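Xylooligosaccharide oxidase (Myceliophthora thermophila, PDB 5L6G) oxidises the C1 hydroxyl of xylooligosaccharides and some other sugars to lactones, using a bicovalently bound FAD and reducing molecular oxygen to hydrogen peroxide. Local coordinates at residues R134-T140 with I329-D333; A149-G153 with H176-W182; T235-L241 with T280-Y286; L260-P266 with M381-N386. One frame throughout, in Å; residues are numbered along the deposited sequence.

Contact 1: R134-T140 with I329-D333; sequences RLGHIAT and IDITD
Ile329, in a loop of the substrate domain, meets the first turn of helix 135-146 of the PCMH-type FAD-binding domain with its carbonyl: Ile329 O lies 3.1 Å from Gly136 CA in a CA-H...O contact, where any side chain on Gly136 would collide with that oxygen. Ile329 CG2 packs against Thr140 OG1, a hydroxyl turned back to donate to Gly136 O on the face opposite Thr140 N. Asp330 centres an inverse gamma turn. Its CG stands anti to the backbone N (chi1 -173°), which brings OD1 within 2.6 Å of His137 ND1; the bond uses the syn lone pair, with ring and carboxylate planes only 8° apart. This pair probably makes the imidazole more basic. Ile331 O is linked through one water to Arg134 N, while Ile331 CG2 touches Arg134 CD at 4.0 Å. Thr332 CG2 then rests over one face of the His137 ring, 3.5 Å from its centroid, in a CH-pi contact. With a leucine in place of His137, Asp330 OD1 would probably lose its N-H partner and Thr332 CG2 its flat platform. Asp333 O shares a water with Arg134 NE, whereas Arg134 NH1 is bound by the carbonyls of Gly92 and Gly157. Met317 of helix 316-322 packs on Thr140 and Ile329, Val118 of strand 118-120 on His137, and Leu135 and Ile138 meet helix 160-165.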
# COMPACT_ATOMS: atom_id res chain seq x y z
N ARG A 134 -10.31 7.46 4.28
CA ARG A 134 -10.12 6.28 3.49
C ARG A 134 -10.25 6.64 2.03
O ARG A 134 -10.84 7.68 1.69
CB ARG A 134 -11.12 5.21 3.90
CG ARG A 134 -10.99 4.79 5.35
CD ARG A 134 -12.17 3.96 5.76
NE ARG A 134 -12.20 3.69 7.19
CZ ARG A 134 -11.60 2.67 7.80
NH1 ARG A 134 -10.93 1.75 7.11
NH2 ARG A 134 -11.71 2.54 9.11
N LEU A 135 -9.67 5.79 1.18
CA LEU A 135 -9.47 6.13 -0.21
C LEU A 135 -10.78 6.39 -0.93
O LEU A 135 -10.83 7.28 -1.76
CB LEU A 135 -8.69 5.03 -0.93
CG LEU A 135 -7.29 4.72 -0.38
CD1 LEU A 135 -6.61 3.68 -1.25
CD2 LEU A 135 -6.45 6.00 -0.28
N GLY A 136 -11.82 5.61 -0.63
CA GLY A 136 -13.11 5.78 -1.28
C GLY A 136 -13.75 7.12 -0.98
O GLY A 136 -14.34 7.76 -1.85
N HIS A 137 -13.62 7.56 0.25
CA HIS A 137 -14.10 8.87 0.67
C HIS A 137 -13.33 9.99 -0.01
O HIS A 137 -13.93 10.95 -0.49
CB HIS A 137 -13.99 9.01 2.19
CG HIS A 137 -14.43 10.34 2.71
ND1 HIS A 137 -15.69 10.85 2.48
CD2 HIS A 137 -13.78 11.26 3.44
CE1 HIS A 137 -15.80 12.03 3.07
NE2 HIS A 137 -14.65 12.30 3.67
N ILE A 138 -12.00 9.85 -0.05
CA ILE A 138 -11.16 10.86 -0.66
C ILE A 138 -11.53 10.99 -2.14
O ILE A 138 -11.81 12.10 -2.63
CB ILE A 138 -9.67 10.50 -0.53
CG1 ILE A 138 -9.27 10.50 0.94
CG2 ILE A 138 -8.82 11.48 -1.33
CD1 ILE A 138 -7.96 9.83 1.24
N ALA A 139 -11.56 9.85 -2.83
CA ALA A 139 -11.87 9.83 -4.24
C ALA A 139 -13.24 10.46 -4.51
O ALA A 139 -13.41 11.22 -5.46
CB ALA A 139 -11.81 8.41 -4.76
N THR A 140 -14.22 10.15 -3.67
CA THR A 140 -15.57 10.68 -3.84
C THR A 140 -15.61 12.20 -3.70
O THR A 140 -16.16 12.92 -4.56
CB THR A 140 -16.53 10.04 -2.81
OG1 THR A 140 -16.57 8.63 -3.05
CG2 THR A 140 -17.93 10.64 -2.91
N ILE A 329 -18.50 2.65 -1.23
CA ILE A 329 -17.36 3.41 -1.75
C ILE A 329 -16.98 4.55 -0.81
O ILE A 329 -15.84 4.65 -0.39
CB ILE A 329 -17.71 3.99 -3.13
CG1 ILE A 329 -18.05 2.85 -4.09
CG2 ILE A 329 -16.57 4.83 -3.68
CD1 ILE A 329 -16.89 1.94 -4.42
N ASP A 330 -17.94 5.42 -0.50
CA ASP A 330 -17.68 6.60 0.33
C ASP A 330 -17.77 6.21 1.80
O ASP A 330 -18.73 6.53 2.49
CB ASP A 330 -18.68 7.72 -0.02
CG ASP A 330 -18.36 9.03 0.68
OD1 ASP A 330 -17.28 9.15 1.30
OD2 ASP A 330 -19.20 9.93 0.63
N ILE A 331 -16.75 5.50 2.27
CA ILE A 331 -16.75 4.95 3.62
C ILE A 331 -16.13 5.92 4.62
O ILE A 331 -14.97 6.29 4.49
CB ILE A 331 -15.95 3.65 3.69
CG1 ILE A 331 -16.47 2.63 2.68
CG2 ILE A 331 -15.99 3.08 5.11
CD1 ILE A 331 -15.53 1.47 2.43
N THR A 332 -16.92 6.32 5.61
CA THR A 332 -16.44 7.10 6.75
C THR A 332 -16.90 6.55 8.11
O THR A 332 -16.51 7.07 9.14
CB THR A 332 -16.94 8.55 6.65
OG1 THR A 332 -18.37 8.56 6.66
CG2 THR A 332 -16.44 9.21 5.38
N ASP A 333 -17.72 5.50 8.10
CA ASP A 333 -18.36 5.00 9.32
C ASP A 333 -17.29 4.37 10.22
O ASP A 333 -16.58 3.47 9.77
CB ASP A 333 -19.43 3.96 8.97
CG ASP A 333 -20.32 3.56 10.16
OD1 ASP A 333 -19.84 3.50 11.32
OD2 ASP A 333 -21.51 3.26 9.94
O HOH W 1 -13.01 8.07 5.29
O HOH W 2 -14.05 4.60 9.28
O HOH W 3 -13.62 5.37 1.78

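Contact 2: A149-G153 with H176-W182; sequences AFSHG and HGLAVDW. With XYP (beta-D-xylopyranose), chain J; FAD (flavin-adenine dinucleotide), chain D.
Trp182 lies between protein and sugar: Phe150 CB and Ser151 N cover one face of its indole, and a bound beta-D-xylopyranose lies over the opposite face, with its O3 4.0 Å from Trp182 CH2. The xylose O4 donates to Asp181 O in a bond of doubtful, very short length (2.5 Å). Both segments belong to the PCMH-type FAD-binding domain, and this xylose lies apart from the substrate-binding residues Thr154 and Tyr451. The indole is fixed at its edge by Trp182 NE1, which donates to His176 O at 2.8 Å from above the carbonyl plane. Phe150 CB presses on the indole at 3.7 Å from Trp182 CG, and its ring stacks with Phe225. A chi1 of -166° turns Ser151 OG to donate a hydrogen bond to Gly177 O at 2.6 Å; that buried carbonyl is also bound by Ser173 OG. Ser151 O comes within 2.9 Å of Ala179 CA, a close CA-H...O contact. Beyond it a side chain on Gly153 would strike the flavin: Gly153 CA lies 3.4 Å from FAD O4, and His152 ND1 donates almost straight (171°) to Gly153 O at 3.0 Å, along a lone pair and in the imidazole plane.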
# COMPACT_ATOMS: atom_id res chain seq x y z
N ALA A 149 -8.69 14.18 -8.80
CA ALA A 149 -8.27 12.91 -8.24
C ALA A 149 -6.80 12.97 -7.92
O ALA A 149 -6.09 13.87 -8.38
CB ALA A 149 -8.53 11.78 -9.23
N PHE A 150 -6.34 12.01 -7.13
CA PHE A 150 -4.94 11.66 -7.14
C PHE A 150 -4.76 10.16 -7.35
O PHE A 150 -5.76 9.41 -7.42
CB PHE A 150 -4.14 12.25 -5.96
CG PHE A 150 -4.49 11.72 -4.60
CD1 PHE A 150 -3.91 10.57 -4.10
CD2 PHE A 150 -5.30 12.47 -3.75
CE1 PHE A 150 -4.19 10.12 -2.82
CE2 PHE A 150 -5.58 12.04 -2.46
CZ PHE A 150 -5.02 10.87 -1.99
N SER A 151 -3.52 9.73 -7.55
CA SER A 151 -3.27 8.32 -7.82
C SER A 151 -3.20 7.51 -6.53
O SER A 151 -2.37 7.77 -5.68
CB SER A 151 -1.95 8.18 -8.59
OG SER A 151 -1.85 6.89 -9.15
N HIS A 152 -4.08 6.52 -6.38
CA HIS A 152 -4.06 5.67 -5.21
C HIS A 152 -4.55 4.26 -5.51
O HIS A 152 -4.97 3.96 -6.62
CB HIS A 152 -4.86 6.30 -4.06
CG HIS A 152 -6.26 6.69 -4.43
ND1 HIS A 152 -7.26 5.77 -4.66
CD2 HIS A 152 -6.84 7.91 -4.55
CE1 HIS A 152 -8.38 6.40 -4.96
NE2 HIS A 152 -8.15 7.71 -4.89
N GLY A 153 -4.49 3.41 -4.49
CA GLY A 153 -4.84 2.03 -4.62
C GLY A 153 -6.32 1.82 -4.83
O GLY A 153 -7.12 2.74 -4.77
N HIS A 176 0.14 8.07 -13.46
CA HIS A 176 0.27 9.20 -12.52
C HIS A 176 1.08 8.93 -11.24
O HIS A 176 1.23 9.82 -10.40
CB HIS A 176 -1.14 9.67 -12.11
CG HIS A 176 -1.94 10.25 -13.23
ND1 HIS A 176 -1.57 11.40 -13.89
CD2 HIS A 176 -3.11 9.87 -13.78
CE1 HIS A 176 -2.47 11.70 -14.82
NE2 HIS A 176 -3.42 10.77 -14.78
N GLY A 177 1.63 7.74 -11.09
CA GLY A 177 2.53 7.49 -9.99
C GLY A 177 1.85 6.90 -8.79
O GLY A 177 0.73 6.37 -8.86
N LEU A 178 2.54 6.93 -7.67
CA LEU A 178 2.05 6.31 -6.46
C LEU A 178 1.31 7.35 -5.65
O LEU A 178 1.46 8.54 -5.90
CB LEU A 178 3.21 5.74 -5.64
CG LEU A 178 4.07 4.68 -6.33
CD1 LEU A 178 5.28 4.33 -5.48
CD2 LEU A 178 3.23 3.45 -6.63
N ALA A 179 0.52 6.92 -4.67
CA ALA A 179 -0.16 7.86 -3.77
C ALA A 179 0.84 8.80 -3.10
O ALA A 179 0.58 10.00 -2.99
CB ALA A 179 -0.97 7.11 -2.73
N VAL A 180 1.97 8.25 -2.68
CA VAL A 180 3.04 9.00 -2.04
C VAL A 180 3.55 10.17 -2.92
O VAL A 180 3.99 11.19 -2.42
CB VAL A 180 4.21 8.09 -1.64
CG1 VAL A 180 5.01 7.60 -2.85
CG2 VAL A 180 5.13 8.80 -0.68
N ASP A 181 3.42 10.02 -4.22
CA ASP A 181 3.86 11.05 -5.16
C ASP A 181 2.96 12.27 -5.24
O ASP A 181 3.32 13.29 -5.84
CB ASP A 181 4.01 10.44 -6.54
CG ASP A 181 5.07 9.37 -6.57
OD1 ASP A 181 6.10 9.58 -5.89
OD2 ASP A 181 4.89 8.34 -7.26
N TRP A 182 1.77 12.17 -4.65
CA TRP A 182 0.84 13.29 -4.69
C TRP A 182 0.85 14.08 -3.38
O TRP A 182 0.21 15.13 -3.28
CB TRP A 182 -0.55 12.77 -5.08
CG TRP A 182 -0.44 12.34 -6.45
CD1 TRP A 182 -0.04 11.13 -6.88
CD2 TRP A 182 -0.62 13.15 -7.60
NE1 TRP A 182 0.04 11.12 -8.24
CE2 TRP A 182 -0.32 12.35 -8.71
CE3 TRP A 182 -0.99 14.49 -7.80
CZ2 TRP A 182 -0.42 12.82 -10.01
CZ3 TRP A 182 -1.08 14.95 -9.09
CH2 TRP A 182 -0.79 14.12 -10.18
O1 XYP J . 3.18 12.32 -13.21
C1 XYP J . 3.80 12.82 -12.02
C2 XYP J . 3.17 14.15 -11.61
C3 XYP J . 3.68 14.62 -10.25
C4 XYP J . 3.64 13.47 -9.24
C5 XYP J . 4.31 12.22 -9.79
O2 XYP J . 3.48 15.11 -12.62
O3 XYP J . 2.90 15.73 -9.76
O4 XYP J . 4.28 13.89 -8.03
O5 XYP J . 3.65 11.83 -10.99
PA FAD D . -2.99 0.97 9.02
O1A FAD D . -3.90 1.92 9.77
O2A FAD D . -3.00 -0.45 9.47
O5B FAD D . -1.54 1.58 8.91
C5B FAD D . -0.46 0.93 8.23
C4B FAD D . 0.86 1.47 8.74
O4B FAD D . 0.92 2.88 8.51
C3B FAD D . 1.03 1.28 10.24
O3B FAD D . 2.40 1.12 10.53
C2B FAD D . 0.55 2.58 10.81
O2B FAD D . 1.04 2.85 12.12
C1B FAD D . 1.03 3.56 9.76
N9A FAD D . 0.19 4.76 9.76
C8A FAD D . -1.12 4.86 9.62
N7A FAD D . -1.52 6.15 9.70
C5A FAD D . -0.41 6.86 9.88
C6A FAD D . -0.12 8.28 10.08
N6A FAD D . -1.16 9.13 10.03
N1A FAD D . 1.17 8.63 10.29
C2A FAD D . 2.18 7.76 10.31
N3A FAD D . 1.98 6.42 10.13
C4A FAD D . 0.71 5.95 9.92
N1 FAD D . -1.99 -1.25 -1.40
C2 FAD D . -1.63 -0.79 -2.64
O2 FAD D . -0.48 -0.29 -2.80
N3 FAD D . -2.51 -0.83 -3.67
C4 FAD D . -3.77 -1.31 -3.54
O4 FAD D . -4.60 -1.36 -4.49
C4X FAD D . -4.22 -1.84 -2.24
N5 FAD D . -5.47 -2.35 -2.01
C5X FAD D . -5.89 -2.81 -0.78
C6 FAD D . -7.18 -3.30 -0.55
C7 FAD D . -7.54 -3.77 0.72
C7M FAD D . -8.93 -4.32 0.91
C8 FAD D . -6.57 -3.71 1.87
C8M FAD D . -6.96 -4.14 3.28
C9 FAD D . -5.30 -3.20 1.63
C9A FAD D . -4.91 -2.76 0.35
N10 FAD D . -3.61 -2.26 0.08
C10 FAD D . -3.21 -1.79 -1.17
C1' FAD D . -2.58 -2.19 1.12
C2' FAD D . -2.57 -0.87 1.82
O2' FAD D . -1.90 0.06 0.95
C3' FAD D . -1.73 -1.06 3.07
O3' FAD D . -2.27 -2.10 3.90
C4' FAD D . -1.70 0.26 3.84
O4' FAD D . -0.46 0.36 4.54
C5' FAD D . -2.89 0.33 4.77
O5' FAD D . -3.08 1.68 5.20
P FAD D . -4.04 1.91 6.43
O1P FAD D . -3.98 3.33 6.90
O2P FAD D . -5.39 1.35 6.13
O3P FAD D . -3.45 0.86 7.49

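Contact 3: T235-L241 with T280-Y286; sequences TSYEINL and TQLQGLY
Thr235 and Tyr286 begin an antiparallel ladder in which the strand segments 235-240 and 280-286 run at 158° to each other, their axes approaching to 4.3 Å. Thr235-Tyr286, Tyr237-Gly284 and Ile239-Leu282 are the hydrogen-bonded pairs, each bonded in both directions, and Leu241 N adds a further bond to Thr280 O at 2.9 Å. On the sheet face of Tyr237, Ile239 and Leu282, the phenol folds across its partner strand. Tyr237 CG takes the crowded position between backbone N and carbonyl carbon (chi1 60°), which lays the ring over Gly284 CA, 3.7 Å from the centroid; a side chain on that glycine would run into the ring. Next to it Ile239 CD1 and Leu282 CD1 meet at 3.9 Å, side by side and pointing the same way. On the other face, Glu238, Asn240, Gln281 and Gln283 form a polar cluster. Gln281 NE2 is shared between two acceptors: Asn240 OD1 at 2.8 Å, in the Gln281 amide plane, and Glu238 OE1 at 3.3 Å, met from above the carboxylate. Gln281 OE1 accepts from Gln283 NE2, and Gln283 OE1 from the substrate-binding Arg272, a chain of bonds that probably helps to position it. The pair lies inside the antiparallel sheet of the substrate domain, with strand 308-314 beside 234-240, strand 269-275 beside 280-286, and helix 290-304 packed over Thr235, Tyr237 and Ile239.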
# COMPACT_ATOMS: atom_id res chain seq x y z
N THR A 235 -11.59 3.10 -19.23
CA THR A 235 -12.10 1.88 -19.82
C THR A 235 -11.43 0.69 -19.15
O THR A 235 -10.22 0.53 -19.24
CB THR A 235 -11.83 1.89 -21.32
OG1 THR A 235 -12.44 3.06 -21.89
CG2 THR A 235 -12.40 0.62 -21.98
N SER A 236 -12.21 -0.11 -18.44
CA SER A 236 -11.66 -1.33 -17.86
C SER A 236 -11.72 -2.42 -18.90
O SER A 236 -12.52 -2.37 -19.83
CB SER A 236 -12.42 -1.72 -16.59
OG SER A 236 -13.78 -2.01 -16.86
N TYR A 237 -10.84 -3.40 -18.77
CA TYR A 237 -10.79 -4.50 -19.72
C TYR A 237 -10.03 -5.66 -19.12
O TYR A 237 -9.30 -5.50 -18.14
CB TYR A 237 -10.11 -4.06 -21.03
CG TYR A 237 -8.68 -3.60 -20.84
CD1 TYR A 237 -8.40 -2.29 -20.42
CD2 TYR A 237 -7.60 -4.46 -21.07
CE1 TYR A 237 -7.09 -1.87 -20.24
CE2 TYR A 237 -6.29 -4.05 -20.88
CZ TYR A 237 -6.04 -2.75 -20.48
OH TYR A 237 -4.75 -2.31 -20.28
N GLU A 238 -10.17 -6.82 -19.76
CA GLU A 238 -9.49 -8.01 -19.33
C GLU A 238 -8.92 -8.74 -20.54
O GLU A 238 -9.44 -8.62 -21.66
CB GLU A 238 -10.47 -8.90 -18.58
CG GLU A 238 -10.78 -8.38 -17.20
CD GLU A 238 -12.06 -8.89 -16.59
OE1 GLU A 238 -12.58 -9.95 -17.01
OE2 GLU A 238 -12.53 -8.21 -15.65
N ILE A 239 -7.84 -9.47 -20.30
CA ILE A 239 -7.29 -10.36 -21.31
C ILE A 239 -6.98 -11.65 -20.61
O ILE A 239 -6.06 -11.71 -19.80
CB ILE A 239 -5.99 -9.83 -21.96
CG1 ILE A 239 -6.21 -8.44 -22.56
CG2 ILE A 239 -5.48 -10.82 -23.00
CD1 ILE A 239 -4.94 -7.66 -22.83
N ASN A 240 -7.77 -12.68 -20.92
CA ASN A 240 -7.56 -13.98 -20.31
C ASN A 240 -6.31 -14.63 -20.89
O ASN A 240 -6.07 -14.55 -22.09
CB ASN A 240 -8.77 -14.89 -20.50
CG ASN A 240 -9.93 -14.47 -19.62
OD1 ASN A 240 -9.73 -14.11 -18.46
ND2 ASN A 240 -11.14 -14.52 -20.15
N LEU A 241 -5.51 -15.24 -20.02
CA LEU A 241 -4.24 -15.80 -20.41
C LEU A 241 -4.29 -17.31 -20.22
O LEU A 241 -4.74 -17.77 -19.17
CB LEU A 241 -3.12 -15.23 -19.55
CG LEU A 241 -2.91 -13.72 -19.64
CD1 LEU A 241 -1.97 -13.26 -18.53
CD2 LEU A 241 -2.38 -13.36 -21.02
N THR A 280 -6.36 -16.94 -15.01
CA THR A 280 -5.31 -15.93 -15.06
C THR A 280 -5.68 -14.93 -16.14
O THR A 280 -6.11 -15.32 -17.23
CB THR A 280 -3.94 -16.55 -15.38
OG1 THR A 280 -3.59 -17.51 -14.36
CG2 THR A 280 -2.87 -15.44 -15.41
N GLN A 281 -5.56 -13.65 -15.84
CA GLN A 281 -5.90 -12.66 -16.85
C GLN A 281 -5.18 -11.37 -16.56
O GLN A 281 -4.81 -11.11 -15.40
CB GLN A 281 -7.41 -12.41 -16.87
CG GLN A 281 -7.97 -11.91 -15.55
CD GLN A 281 -9.43 -11.53 -15.59
OE1 GLN A 281 -9.89 -10.74 -14.78
NE2 GLN A 281 -10.17 -12.08 -16.54
N LEU A 282 -4.96 -10.59 -17.61
CA LEU A 282 -4.59 -9.22 -17.44
C LEU A 282 -5.87 -8.48 -17.15
O LEU A 282 -6.91 -8.81 -17.71
CB LEU A 282 -3.92 -8.66 -18.68
CG LEU A 282 -2.54 -9.25 -18.97
CD1 LEU A 282 -2.30 -9.29 -20.46
CD2 LEU A 282 -1.48 -8.46 -18.26
N GLN A 283 -5.76 -7.49 -16.26
CA GLN A 283 -6.84 -6.58 -15.92
C GLN A 283 -6.24 -5.19 -16.06
O GLN A 283 -5.18 -4.92 -15.49
CB GLN A 283 -7.28 -6.75 -14.47
CG GLN A 283 -7.70 -8.16 -14.14
CD GLN A 283 -8.11 -8.30 -12.69
OE1 GLN A 283 -7.50 -7.72 -11.80
NE2 GLN A 283 -9.13 -9.10 -12.46
N GLY A 284 -6.94 -4.34 -16.80
CA GLY A 284 -6.47 -2.99 -17.04
C GLY A 284 -7.51 -1.93 -16.80
O GLY A 284 -8.71 -2.22 -16.69
N LEU A 285 -7.02 -0.70 -16.66
CA LEU A 285 -7.84 0.49 -16.73
C LEU A 285 -7.11 1.45 -17.65
O LEU A 285 -5.99 1.89 -17.37
CB LEU A 285 -8.06 1.11 -15.35
CG LEU A 285 -9.12 2.21 -15.30
CD1 LEU A 285 -10.50 1.59 -15.51
CD2 LEU A 285 -9.09 3.02 -14.03
N TYR A 286 -7.74 1.76 -18.78
CA TYR A 286 -7.15 2.64 -19.75
C TYR A 286 -7.77 4.01 -19.58
O TYR A 286 -9.00 4.14 -19.57
CB TYR A 286 -7.43 2.09 -21.14
CG TYR A 286 -6.78 2.89 -22.23
CD1 TYR A 286 -5.43 2.74 -22.52
CD2 TYR A 286 -7.53 3.79 -22.98
CE1 TYR A 286 -4.82 3.48 -23.51
CE2 TYR A 286 -6.93 4.54 -23.99
CZ TYR A 286 -5.59 4.37 -24.24
OH TYR A 286 -5.00 5.10 -25.23
O HOH W 4 -7.00 -18.22 -17.56

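Contact 4: L260-P266 with M381-N386; sequences LLNGGMP and MYGGPN
Met265 and Met381 form the close-packed end of this contact, where Met265 CE presses to 3.5 Å from Met381 CB, tighter than usual for two carbons. The two side chains cross at about a right angle, Met265 reaching over through a chain that bends only at its last torsion (chi3 86°). Leu260 joins them: with chi1 at -177° its CG swings away from its own amide nitrogen, and CD2 reaches to 4.0 Å from Met381 SD and CD1 to 3.7 Å from Gly383 O. Phe409 of strand 409-417 touches both Leu260 and Met381, and Leu256 of helix 246-261 packs on Met381. Between this apolar corner and the surface, helix 246-261 ends in a Schellman motif, with Gly263 at positive phi as the C-prime residue and its N bonded to Leu260 O. Gly384 turns past the same carbonyl, at backbone angles that call for glycine. Toward solvent the contact is lighter. Pro385, itself exposed, sets CD and CG against the helix end, Pro385 CD lying 3.3 Å from Leu261 O and CG 3.6 Å from Gly263 N. Asn386 ND2 donates to Met265 O at 3.0 Å, well out of that carbonyl plane, and lies 3.1 Å from Gly263 O. A leucine in place of Asn386 would probably leave Met265 O without this donor and the 263-266 turn less tied to the loop. His174 touches both Met265 and Asn386.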
# COMPACT_ATOMS: atom_id res chain seq x y z
N LEU A 260 6.88 -4.77 -21.91
CA LEU A 260 6.82 -3.67 -20.94
C LEU A 260 8.16 -2.93 -20.89
O LEU A 260 8.23 -1.71 -20.95
CB LEU A 260 6.45 -4.18 -19.55
CG LEU A 260 6.27 -3.13 -18.44
CD1 LEU A 260 5.15 -2.17 -18.76
CD2 LEU A 260 6.02 -3.84 -17.13
N LEU A 261 9.22 -3.71 -20.80
CA LEU A 261 10.55 -3.18 -20.63
C LEU A 261 10.96 -2.36 -21.84
O LEU A 261 11.71 -1.38 -21.72
CB LEU A 261 11.49 -4.35 -20.37
CG LEU A 261 12.89 -4.16 -19.87
CD1 LEU A 261 12.93 -3.37 -18.58
CD2 LEU A 261 13.53 -5.55 -19.73
N ASN A 262 10.43 -2.70 -23.00
CA ASN A 262 10.69 -1.94 -24.21
C ASN A 262 9.69 -0.82 -24.53
O ASN A 262 9.69 -0.32 -25.64
CB ASN A 262 10.85 -2.89 -25.40
CG ASN A 262 12.19 -3.60 -25.38
OD1 ASN A 262 13.21 -3.01 -25.71
ND2 ASN A 262 12.20 -4.84 -24.90
N GLY A 263 8.88 -0.41 -23.56
CA GLY A 263 8.04 0.77 -23.74
C GLY A 263 6.74 0.47 -24.47
O GLY A 263 6.13 1.38 -25.05
N GLY A 264 6.30 -0.78 -24.42
CA GLY A 264 5.09 -1.19 -25.10
C GLY A 264 3.81 -0.63 -24.47
O GLY A 264 2.80 -0.46 -25.15
N MET A 265 3.86 -0.39 -23.17
CA MET A 265 2.67 0.06 -22.43
C MET A 265 2.57 1.57 -22.41
O MET A 265 3.41 2.25 -21.85
CB MET A 265 2.66 -0.50 -21.00
CG MET A 265 1.28 -0.40 -20.36
SD MET A 265 0.92 -1.45 -18.95
CE MET A 265 1.55 -0.43 -17.65
N PRO A 266 1.52 2.12 -23.02
CA PRO A 266 1.49 3.57 -23.09
C PRO A 266 1.11 4.19 -21.75
O PRO A 266 0.57 3.49 -20.86
CB PRO A 266 0.45 3.83 -24.18
CG PRO A 266 -0.47 2.67 -24.07
CD PRO A 266 0.43 1.51 -23.80
N MET A 381 1.98 -4.30 -13.75
CA MET A 381 2.84 -3.69 -14.75
C MET A 381 3.30 -2.34 -14.18
O MET A 381 2.63 -1.34 -14.28
CB MET A 381 2.11 -3.51 -16.10
CG MET A 381 1.55 -4.80 -16.67
SD MET A 381 2.72 -6.13 -17.05
CE MET A 381 2.61 -7.11 -15.56
N TYR A 382 4.47 -2.35 -13.56
CA TYR A 382 4.86 -1.32 -12.60
C TYR A 382 5.82 -0.30 -13.21
O TYR A 382 5.66 0.91 -13.03
CB TYR A 382 5.47 -2.04 -11.40
CG TYR A 382 6.06 -1.16 -10.33
CD1 TYR A 382 7.38 -0.74 -10.40
CD2 TYR A 382 5.32 -0.77 -9.23
CE1 TYR A 382 7.94 0.05 -9.43
CE2 TYR A 382 5.87 0.01 -8.24
CZ TYR A 382 7.18 0.43 -8.35
OH TYR A 382 7.72 1.21 -7.37
N GLY A 383 6.84 -0.81 -13.89
CA GLY A 383 7.95 -0.01 -14.36
C GLY A 383 7.97 0.13 -15.87
O GLY A 383 6.93 0.20 -16.53
N GLY A 384 9.18 0.23 -16.42
CA GLY A 384 9.35 0.43 -17.84
C GLY A 384 9.38 1.90 -18.22
O GLY A 384 9.05 2.76 -17.42
N PRO A 385 9.73 2.18 -19.47
CA PRO A 385 10.00 3.54 -19.96
C PRO A 385 8.87 4.56 -19.85
O PRO A 385 9.13 5.77 -19.85
CB PRO A 385 10.35 3.33 -21.43
CG PRO A 385 10.76 1.91 -21.55
CD PRO A 385 10.03 1.15 -20.49
N ASN A 386 7.63 4.09 -19.77
CA ASN A 386 6.47 4.99 -19.73
C ASN A 386 5.81 5.16 -18.38
O ASN A 386 4.85 5.93 -18.26
CB ASN A 386 5.44 4.55 -20.76
CG ASN A 386 5.98 4.67 -22.16
OD1 ASN A 386 6.64 5.65 -22.48
ND2 ASN A 386 5.75 3.66 -22.97

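In the fold
Read from the N terminus, the chain opens contact 1 at helix 135-146 and then closes the short loop of contact 2, which joins the strand end at 149-153 to 176-182 within the FAD-binding domain. The two touch, Ile138 CG2 lying 3.5 Å from Phe150 CE2. Contact 3 opens next, pairing neighbouring strands of the large antiparallel sheet across the excursion through helix 246-261 and strand 269-275. The helix end starts contact 4 before contact 3 has closed, so these two cross. Contact 1 closes at 329-333, encompassing contacts 2 and 3 and tying the FAD-binding domain to the substrate domain. Contact 4, closing last at 381-386, also crosses contact 1 and joins the helix end to the loop following strand 374-381.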